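Local coordinates for Glyoxalase/bleomycin resistance protein/dioxygenase (PDB 3RRI) that belongs to the glyoxalase/bleomycin resistance/dioxygenase superfamily and may act as a dioxygenase, though its substrate is not established, at residues Cys33-Arg38 with Ile43-Phe48; Tyr24-Thr29 with Arg91-Tyr96. All blocks are in the same frame, centred on the assembly; numbering follows the deposited sequence.

Interaction 1 of 2, residues Cys33-Arg38 with Ile43-Phe48. With ACT (acetate ion), chain C.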
ATOM      1  N   CYS A  33      -4.803  17.645  17.078  1.00 20.30           N
ATOM      2  CA  CYS A  33      -3.827  16.560  17.257  1.00 22.06           C
ATOM      3  C   CYS A  33      -4.303  15.655  18.386  1.00 21.49           C
ATOM      4  O   CYS A  33      -5.190  16.008  19.178  1.00 22.04           O
ATOM      5  CB  CYS A  33      -2.448  17.130  17.564  1.00 21.97           C
ATOM      6  SG  CYS A  33      -1.853  18.218  16.268  1.00 26.37           S
ATOM      7  N   LYS A  34      -3.732  14.457  18.474  1.00 20.94           N
ATOM      8  CA  LYS A  34      -4.154  13.513  19.462  1.00 20.09           C
ATOM      9  C   LYS A  34      -3.101  13.463  20.552  1.00 18.76           C
ATOM     10  O   LYS A  34      -1.922  13.579  20.265  1.00 20.10           O
ATOM     11  CB  LYS A  34      -4.285  12.143  18.869  1.00 20.30           C
ATOM     12  CG  LYS A  34      -5.315  11.994  17.774  1.00 23.20           C
ATOM     13  CD  LYS A  34      -5.199  10.620  17.095  1.00 29.94           C
ATOM     14  CE  LYS A  34      -5.493  10.694  15.582  1.00 32.37           C
ATOM     15  NZ  LYS A  34      -4.931   9.478  14.897  1.00 33.22           N
ATOM     16  N   LEU A  35      -3.545  13.352  21.787  1.00 18.84           N
ATOM     17  CA  LEU A  35      -2.622  13.312  22.923  1.00 18.11           C
ATOM     18  C   LEU A  35      -2.213  11.859  23.088  1.00 17.36           C
ATOM     19  O   LEU A  35      -3.066  11.010  23.144  1.00 17.93           O
ATOM     20  CB  LEU A  35      -3.267  13.768  24.215  1.00 18.70           C
ATOM     21  CG  LEU A  35      -2.428  13.683  25.493  1.00 21.23           C
ATOM     22  CD1 LEU A  35      -1.210  14.584  25.456  1.00 21.65           C
ATOM     23  CD2 LEU A  35      -3.302  13.967  26.744  1.00 21.57           C
ATOM     24  N   ALA A  36      -0.900  11.620  23.152  1.00 18.56           N
ATOM     25  CA  ALA A  36      -0.351  10.261  23.375  1.00 18.70           C
ATOM     26  C   ALA A  36       0.061  10.116  24.825  1.00 18.95           C
ATOM     27  O   ALA A  36      -0.694   9.597  25.610  1.00 21.39           O
ATOM     28  CB  ALA A  36       0.805   9.992  22.469  1.00 18.55           C
ATOM     29  N   ARG A  37       1.219  10.646  25.192  1.00 20.06           N
ATOM     30  CA  ARG A  37       1.763  10.442  26.540  1.00 20.62           C
ATOM     31  C   ARG A  37       2.043  11.744  27.297  1.00 21.99           C
ATOM     32  O   ARG A  37       2.386  12.765  26.707  1.00 21.79           O
ATOM     33  CB  ARG A  37       3.008   9.545  26.459  1.00 20.62           C
ATOM     34  CG  ARG A  37       2.680   8.154  26.061  1.00 21.12           C
ATOM     35  CD  ARG A  37       3.943   7.306  25.856  1.00 23.55           C
ATOM     36  NE  ARG A  37       4.667   7.592  24.605  1.00 21.30           N
ATOM     37  CZ  ARG A  37       5.940   7.969  24.518  1.00 22.49           C
ATOM     38  NH1 ARG A  37       6.692   8.174  25.609  1.00 20.78           N
ATOM     39  NH2 ARG A  37       6.503   8.111  23.338  1.00 20.42           N
ATOM     40  N   ARG A  38       1.855  11.711  28.617  1.00 21.77           N
ATOM     41  CA  ARG A  38       2.127  12.876  29.468  1.00 23.56           C
ATOM     42  C   ARG A  38       3.067  12.546  30.601  1.00 23.69           C
ATOM     43  O   ARG A  38       2.941  11.498  31.224  1.00 24.40           O
ATOM     44  CB  ARG A  38       0.857  13.392  30.119  1.00 24.42           C
ATOM     45  CG  ARG A  38      -0.107  14.108  29.217  1.00 27.65           C
ATOM     46  CD  ARG A  38      -1.126  14.913  30.066  1.00 32.23           C
ATOM     47  NE  ARG A  38      -0.571  16.181  30.563  1.00 33.84           N
ATOM     48  CZ  ARG A  38      -1.160  17.383  30.476  1.00 36.10           C
ATOM     49  NH1 ARG A  38      -2.364  17.546  29.915  1.00 37.66           N
ATOM     50  NH2 ARG A  38      -0.536  18.444  30.962  1.00 36.15           N
ATOM     51  N   ILE A  43       4.749  16.674  27.115  1.00 20.88           N
ATOM     52  CA  ILE A  43       3.625  15.923  26.530  1.00 20.54           C
ATOM     53  C   ILE A  43       3.994  15.517  25.116  1.00 18.84           C
ATOM     54  O   ILE A  43       4.717  16.234  24.418  1.00 19.82           O
ATOM     55  CB  ILE A  43       2.279  16.697  26.516  1.00 20.90           C
ATOM     56  CG1 ILE A  43       2.363  17.945  25.626  1.00 22.78           C
ATOM     57  CG2 ILE A  43       1.847  17.057  27.937  1.00 22.59           C
ATOM     58  CD1 ILE A  43       0.999  18.576  25.397  1.00 23.80           C
ATOM     59  N   THR A  44       3.517  14.338  24.715  1.00 18.54           N
ATOM     60  CA  THR A  44       3.765  13.812  23.379  1.00 19.28           C
ATOM     61  C   THR A  44       2.485  13.695  22.583  1.00 19.30           C
ATOM     62  O   THR A  44       1.419  13.387  23.120  1.00 19.62           O
ATOM     63  CB  THR A  44       4.478  12.436  23.420  1.00 19.47           C
ATOM     64  OG1 THR A  44       3.553  11.390  23.749  1.00 19.63           O
ATOM     65  CG2 THR A  44       5.626  12.508  24.421  1.00 20.08           C
ATOM     66  N   LEU A  45       2.601  13.975  21.289  1.00 18.50           N
ATOM     67  CA  LEU A  45       1.428  14.202  20.458  1.00 18.54           C
ATOM     68  C   LEU A  45       1.576  13.466  19.152  1.00 18.36           C
ATOM     69  O   LEU A  45       2.668  13.386  18.598  1.00 17.28           O
ATOM     70  CB  LEU A  45       1.311  15.673  20.163  1.00 18.86           C
ATOM     71  CG  LEU A  45       1.153  16.617  21.331  1.00 19.61           C
ATOM     72  CD1 LEU A  45       1.428  18.061  20.850  1.00 20.93           C
ATOM     73  CD2 LEU A  45      -0.213  16.503  21.928  1.00 20.68           C
ATOM     74  N   ASP A  46       0.462  12.957  18.643  1.00 18.33           N
ATOM     75  CA  ASP A  46       0.372  12.451  17.293  1.00 18.47           C
ATOM     76  C   ASP A  46      -0.030  13.707  16.499  1.00 18.30           C
ATOM     77  O   ASP A  46      -1.188  14.182  16.554  1.00 20.18           O
ATOM     78  CB  ASP A  46      -0.642  11.304  17.204  1.00 18.01           C
ATOM     79  CG  ASP A  46      -1.043  10.945  15.799  1.00 19.90           C
ATOM     80  OD1 ASP A  46      -0.687  11.665  14.840  1.00 18.42           O
ATOM     81  OD2 ASP A  46      -1.736   9.889  15.645  1.00 21.55           O
ATOM     82  N   PHE A  47       0.976  14.251  15.823  1.00 18.22           N
ATOM     83  CA  PHE A  47       0.885  15.504  15.087  1.00 17.29           C
ATOM     84  C   PHE A  47       0.802  15.116  13.601  1.00 17.24           C
ATOM     85  O   PHE A  47       1.820  14.922  12.918  1.00 15.93           O
ATOM     86  CB  PHE A  47       2.106  16.367  15.414  1.00 17.78           C
ATOM     87  CG  PHE A  47       2.176  17.649  14.624  1.00 17.06           C
ATOM     88  CD1 PHE A  47       1.585  18.791  15.118  1.00 18.46           C
ATOM     89  CD2 PHE A  47       2.913  17.724  13.463  1.00 17.92           C
ATOM     90  CE1 PHE A  47       1.683  19.988  14.401  1.00 16.99           C
ATOM     91  CE2 PHE A  47       3.044  18.900  12.745  1.00 18.27           C
ATOM     92  CZ  PHE A  47       2.401  20.045  13.220  1.00 18.40           C
ATOM     93  N   PHE A  48      -0.429  14.952  13.085  1.00 18.24           N
ATOM     94  CA  PHE A  48      -0.663  14.575  11.684  1.00 18.24           C
ATOM     95  C   PHE A  48       0.051  13.282  11.288  1.00 18.69           C
ATOM     96  O   PHE A  48       0.396  13.062  10.132  1.00 18.40           O
ATOM     97  CB  PHE A  48      -0.266  15.721  10.729  1.00 18.95           C
ATOM     98  CG  PHE A  48      -1.012  16.997  10.967  1.00 19.07           C
ATOM     99  CD1 PHE A  48      -2.145  17.273  10.229  1.00 19.14           C
ATOM    100  CD2 PHE A  48      -0.619  17.906  11.926  1.00 19.18           C
ATOM    101  CE1 PHE A  48      -2.855  18.465  10.462  1.00 18.88           C
ATOM    102  CE2 PHE A  48      -1.332  19.105  12.147  1.00 21.43           C
ATOM    103  CZ  PHE A  48      -2.441  19.363  11.379  1.00 21.60           C
TER
HETATM  104  C   ACT C 133       9.354  10.051  24.394  1.00 27.72           C
HETATM  105  O   ACT C 133       9.831  10.682  23.428  1.00 28.81           O
HETATM  106  OXT ACT C 133       9.186   8.808  24.238  1.00 26.12           O
HETATM  107  CH3 ACT C 133       8.983  10.775  25.662  1.00 27.52           C
HETATM  108  O   HOH W   1      -2.856  11.599  13.118  1.00 39.23           O
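Thr44 fits against a classic beta bulge, where Ala36 and Arg37 both face it across the antiparallel hairpin. With the extra residue, the Ala36 and Arg37 CB atoms both lie 3.3 Å from Thr44 OG1. Thr44 OG1 lies between its own backbone N and carbonyl carbon (chi1 77°), which lets it accept from Arg37 N at 2.8 Å. The Ala36 N bond to Thr44 O and the Thr44 N bond to Arg37 O close the pairing around the bulge.

On the other strand positions, methyls Leu35 CD1 and Leu45 CD2 meet at 4.1 Å. Ile43 CG2 sits under one face of the Arg38 guanidinium, 3.7 Å from Arg38 NE. At the hairpin's open end, Cys33 SG lies beside both rings, obliquely, 3.7 Å from Phe47 CD1 and 4.2 Å from Phe48 CE2.

Lys34 and Asp46 lie side by side on the opposite face. Lys34 NZ and Asp46 OD2 form a salt bridge whose hydrogen bond is weak (3.3 Å). Arg37 NH1 and NH2 grip OXT of an acetate, probably from the crystallisation liquor.

Tyr39 OH, Asp21 and Gly49 N bind Arg37 NH1, Arg38 and Asp46 OD1. Lys34 and Asp46 also bridge to Asp46 and Lys34 of the second subunit; Tyr135 of the third bonds Thr44 OG1 and Arg37 NE. The polar ends thus probably help join subunits, while Leu35 and Leu45 pack on Tyr24, Tyr27 and Val28 of helix 20-30.

Interaction 2 of 2, residues Tyr24-Thr29 with Arg91-Tyr96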
ATOM      1  N   TYR A  24      -1.291  21.606  25.471  1.00 21.21           N
ATOM      2  CA  TYR A  24      -2.422  20.707  25.247  1.00 21.53           C
ATOM      3  C   TYR A  24      -3.623  21.423  24.620  1.00 21.65           C
ATOM      4  O   TYR A  24      -4.174  20.942  23.636  1.00 21.26           O
ATOM      5  CB  TYR A  24      -2.839  20.003  26.552  1.00 21.93           C
ATOM      6  CG  TYR A  24      -4.107  19.197  26.414  1.00 23.20           C
ATOM      7  CD1 TYR A  24      -4.076  17.865  26.043  1.00 25.22           C
ATOM      8  CD2 TYR A  24      -5.359  19.776  26.628  1.00 20.84           C
ATOM      9  CE1 TYR A  24      -5.230  17.131  25.903  1.00 23.65           C
ATOM     10  CE2 TYR A  24      -6.529  19.046  26.504  1.00 22.80           C
ATOM     11  CZ  TYR A  24      -6.470  17.715  26.143  1.00 23.71           C
ATOM     12  OH  TYR A  24      -7.656  17.017  26.008  1.00 27.68           O
ATOM     13  N   ASP A  25      -4.001  22.563  25.201  0.63 22.17           N
ATOM     14  CA  ASP A  25      -5.143  23.362  24.714  0.63 22.77           C
ATOM     15  C   ASP A  25      -4.931  23.740  23.246  0.63 22.01           C
ATOM     16  O   ASP A  25      -5.858  23.668  22.431  0.63 22.64           O
ATOM     17  CB  ASP A  25      -5.308  24.641  25.557  0.63 22.81           C
ATOM     18  CG  ASP A  25      -5.709  24.366  27.024  0.63 24.64           C
ATOM     19  OD1 ASP A  25      -6.097  23.223  27.385  0.63 25.30           O
ATOM     20  OD2 ASP A  25      -5.635  25.334  27.828  0.63 26.98           O
ATOM     21  N   PHE A  26      -3.701  24.101  22.892  1.00 21.46           N
ATOM     22  CA  PHE A  26      -3.389  24.522  21.548  1.00 20.50           C
ATOM     23  C   PHE A  26      -3.388  23.320  20.597  1.00 20.88           C
ATOM     24  O   PHE A  26      -4.083  23.300  19.576  1.00 20.53           O
ATOM     25  CB  PHE A  26      -2.047  25.234  21.495  1.00 21.51           C
ATOM     26  CG  PHE A  26      -1.685  25.723  20.135  1.00 19.77           C
ATOM     27  CD1 PHE A  26      -2.130  26.982  19.701  1.00 19.93           C
ATOM     28  CD2 PHE A  26      -0.930  24.934  19.246  1.00 20.27           C
ATOM     29  CE1 PHE A  26      -1.825  27.418  18.440  1.00 19.43           C
ATOM     30  CE2 PHE A  26      -0.612  25.370  17.998  1.00 20.91           C
ATOM     31  CZ  PHE A  26      -1.078  26.624  17.574  1.00 20.40           C
ATOM     32  N   TYR A  27      -2.557  22.323  20.892  1.00 19.74           N
ATOM     33  CA  TYR A  27      -2.318  21.259  19.939  1.00 19.49           C
ATOM     34  C   TYR A  27      -3.446  20.236  19.844  1.00 18.27           C
ATOM     35  O   TYR A  27      -3.699  19.724  18.784  1.00 19.20           O
ATOM     36  CB  TYR A  27      -0.997  20.518  20.253  1.00 18.65           C
ATOM     37  CG  TYR A  27       0.187  21.347  19.833  1.00 17.02           C
ATOM     38  CD1 TYR A  27       0.536  21.449  18.498  1.00 16.87           C
ATOM     39  CD2 TYR A  27       0.940  22.096  20.765  1.00 15.91           C
ATOM     40  CE1 TYR A  27       1.576  22.249  18.079  1.00 15.81           C
ATOM     41  CE2 TYR A  27       1.984  22.933  20.345  1.00 15.33           C
ATOM     42  CZ  TYR A  27       2.314  23.003  18.998  1.00 14.69           C
ATOM     43  OH  TYR A  27       3.340  23.787  18.566  1.00 18.37           O
ATOM     44  N   VAL A  28      -4.057  19.904  20.967  1.00 19.00           N
ATOM     45  CA  VAL A  28      -5.094  18.890  21.009  1.00 19.46           C
ATOM     46  C   VAL A  28      -6.452  19.570  20.825  1.00 21.08           C
ATOM     47  O   VAL A  28      -7.113  19.366  19.811  1.00 21.59           O
ATOM     48  CB  VAL A  28      -5.059  18.078  22.303  1.00 19.69           C
ATOM     49  CG1 VAL A  28      -6.187  17.093  22.351  1.00 19.78           C
ATOM     50  CG2 VAL A  28      -3.687  17.345  22.471  1.00 21.44           C
ATOM     51  N   THR A  29      -6.850  20.403  21.768  1.00 22.10           N
ATOM     52  CA  THR A  29      -8.209  20.929  21.731  1.00 22.42           C
ATOM     53  C   THR A  29      -8.468  21.762  20.482  1.00 22.41           C
ATOM     54  O   THR A  29      -9.494  21.561  19.820  1.00 23.01           O
ATOM     55  CB  THR A  29      -8.535  21.779  22.963  1.00 22.70           C
ATOM     56  OG1 THR A  29      -8.296  21.014  24.156  1.00 24.04           O
ATOM     57  CG2 THR A  29     -10.027  22.204  22.955  1.00 24.46           C
ATOM     58  N   ARG A  91     -11.840  27.825  14.468  1.00 21.35           N
ATOM     59  CA  ARG A  91     -11.522  27.646  15.875  1.00 21.60           C
ATOM     60  C   ARG A  91     -10.660  28.751  16.489  1.00 20.39           C
ATOM     61  O   ARG A  91     -10.324  28.690  17.666  1.00 21.49           O
ATOM     62  CB  ARG A  91     -10.866  26.285  16.070  1.00 21.11           C
ATOM     63  CG  ARG A  91     -11.814  25.174  15.794  1.00 20.75           C
ATOM     64  CD  ARG A  91     -11.166  23.846  16.156  1.00 21.66           C
ATOM     65  NE  ARG A  91     -12.069  22.724  15.977  1.00 22.14           N
ATOM     66  CZ  ARG A  91     -11.700  21.455  16.103  1.00 24.03           C
ATOM     67  NH1 ARG A  91     -10.402  21.149  16.339  1.00 22.57           N
ATOM     68  NH2 ARG A  91     -12.607  20.484  15.971  1.00 21.10           N
ATOM     69  N   GLY A  92     -10.356  29.793  15.729  1.00 20.90           N
ATOM     70  CA  GLY A  92      -9.699  30.956  16.278  1.00 21.42           C
ATOM     71  C   GLY A  92      -8.235  30.739  16.654  1.00 21.86           C
ATOM     72  O   GLY A  92      -7.734  31.331  17.607  1.00 23.16           O
ATOM     73  N   ILE A  93      -7.532  29.907  15.883  1.00 21.32           N
ATOM     74  CA  ILE A  93      -6.123  29.629  16.181  1.00 21.52           C
ATOM     75  C   ILE A  93      -5.286  30.774  15.654  1.00 21.91           C
ATOM     76  O   ILE A  93      -5.492  31.207  14.523  1.00 21.89           O
ATOM     77  CB  ILE A  93      -5.612  28.302  15.562  1.00 20.68           C
ATOM     78  CG1 ILE A  93      -6.526  27.153  15.965  1.00 21.71           C
ATOM     79  CG2 ILE A  93      -4.138  28.069  16.004  1.00 21.84           C
ATOM     80  CD1 ILE A  93      -6.029  25.746  15.519  1.00 21.49           C
ATOM     81  N   PRO A  94      -4.349  31.294  16.463  1.00 22.43           N
ATOM     82  CA  PRO A  94      -3.672  32.481  15.959  1.00 23.31           C
ATOM     83  C   PRO A  94      -2.819  32.189  14.748  1.00 23.57           C
ATOM     84  O   PRO A  94      -2.064  31.221  14.762  1.00 23.22           O
ATOM     85  CB  PRO A  94      -2.777  32.930  17.134  1.00 23.25           C
ATOM     86  CG  PRO A  94      -3.325  32.283  18.303  1.00 24.49           C
ATOM     87  CD  PRO A  94      -4.097  31.068  17.896  1.00 23.50           C
ATOM     88  N   PHE A  95      -2.921  33.034  13.732  1.00 23.01           N
ATOM     89  CA  PHE A  95      -2.006  33.046  12.599  1.00 23.03           C
ATOM     90  C   PHE A  95      -0.840  34.017  12.826  1.00 23.83           C
ATOM     91  O   PHE A  95      -1.027  35.145  13.308  1.00 25.20           O
ATOM     92  CB  PHE A  95      -2.736  33.463  11.322  1.00 22.33           C
ATOM     93  CG  PHE A  95      -3.623  32.396  10.757  1.00 21.28           C
ATOM     94  CD1 PHE A  95      -4.798  32.044  11.393  1.00 21.14           C
ATOM     95  CD2 PHE A  95      -3.292  31.726   9.587  1.00 19.20           C
ATOM     96  CE1 PHE A  95      -5.637  31.036  10.858  1.00 20.48           C
ATOM     97  CE2 PHE A  95      -4.113  30.731   9.076  1.00 19.07           C
ATOM     98  CZ  PHE A  95      -5.277  30.375   9.730  1.00 19.70           C
ATOM     99  N   TYR A  96       0.370  33.573  12.505  1.00 23.40           N
ATOM    100  CA  TYR A  96       1.520  34.434  12.342  1.00 23.61           C
ATOM    101  C   TYR A  96       1.516  35.067  10.959  1.00 23.06           C
ATOM    102  O   TYR A  96       1.883  36.245  10.790  1.00 24.36           O
ATOM    103  CB  TYR A  96       2.820  33.630  12.566  1.00 23.42           C
ATOM    104  CG  TYR A  96       4.054  34.461  12.423  1.00 25.21           C
ATOM    105  CD1 TYR A  96       4.414  35.370  13.422  1.00 27.97           C
ATOM    106  CD2 TYR A  96       4.855  34.372  11.288  1.00 25.21           C
ATOM    107  CE1 TYR A  96       5.552  36.161  13.282  1.00 29.57           C
ATOM    108  CE2 TYR A  96       5.986  35.148  11.141  1.00 27.61           C
ATOM    109  CZ  TYR A  96       6.324  36.041  12.139  1.00 28.30           C
ATOM    110  OH  TYR A  96       7.455  36.809  11.986  1.00 34.85           O
TER
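Phe26, Ile93 and Thr29 have the most surface buried here. Phe26 reaches from helix 20-30 to the loop that follows helix 78-90. Its CG is anti to the backbone N (chi1 -179°), which carries the ring away from the helix to the Ile93 methyl. Ile93 CG2 touches Phe26 CE1 at 3.4 Å and Phe26 CZ at 3.7 Å. The methyl comes in obliquely to the ring, and the two side chains cross at about a right angle. This is a small, close apolar contact made by one branch of the isoleucine. Ile93 CG2 is itself anti to its backbone N, which points that methyl at the ring.

Pro94 adds a lighter touch. Its CD lies at the edge of the Phe26 ring, near the ring plane, and is 4.3 Å from Phe26 CE1.

Thr29 meets the other segment at its backbone oxygen. The extended Arg91 chain brings NH1 to 3.6 Å from Thr29 O. The firmer polar partner of Arg91 NH1 is Lys30 O, one residue further on, to which it is hydrogen-bonded. The guanidinium therefore lies at the C-terminal end of helix 20-30. Its NH2 forms a salt bridge to Glu108 of a fourth subunit.

Gly92 ends helix 78-90 in a Schellman motif with positive phi. The chain turns there and then presents Ile93 and Pro94 to the phenylalanine. Around this junction, Asp117 and Pro118 also touch Phe26. Ile93 packs on Leu31 and on Leu115 of strand 110-116, and Pro94 packs on Ile116 of that strand. The contact thus joins the first helix to the exit from the second, beside strand 110-116.

How the interactions relate
Strand 10-17, helix 20-30 and strands 34-39, 42-47 and 50-56 form a beta-alpha-beta-beta-beta module of the vicinal oxygen chelate family. Interaction 1 is its hairpin; interaction 2 ties its helix to the second half of the chain. Their centres are about 14 Å apart, yet the two meet directly: Cys33 N lies 2.9 Å from Tyr27 O, a probable hydrogen bond. Leu45 CD1 packs on Tyr27 CB at 3.5 Å, and Leu45 CD2 on Val28 CG2 at 3.6 Å. The helix therefore lies on the hairpin through Tyr27 and Val28, while Phe26 meets residues 91-96. Both contacts touch the second subunit. The acetate at Arg37 is also held by Tyr128 of a third subunit.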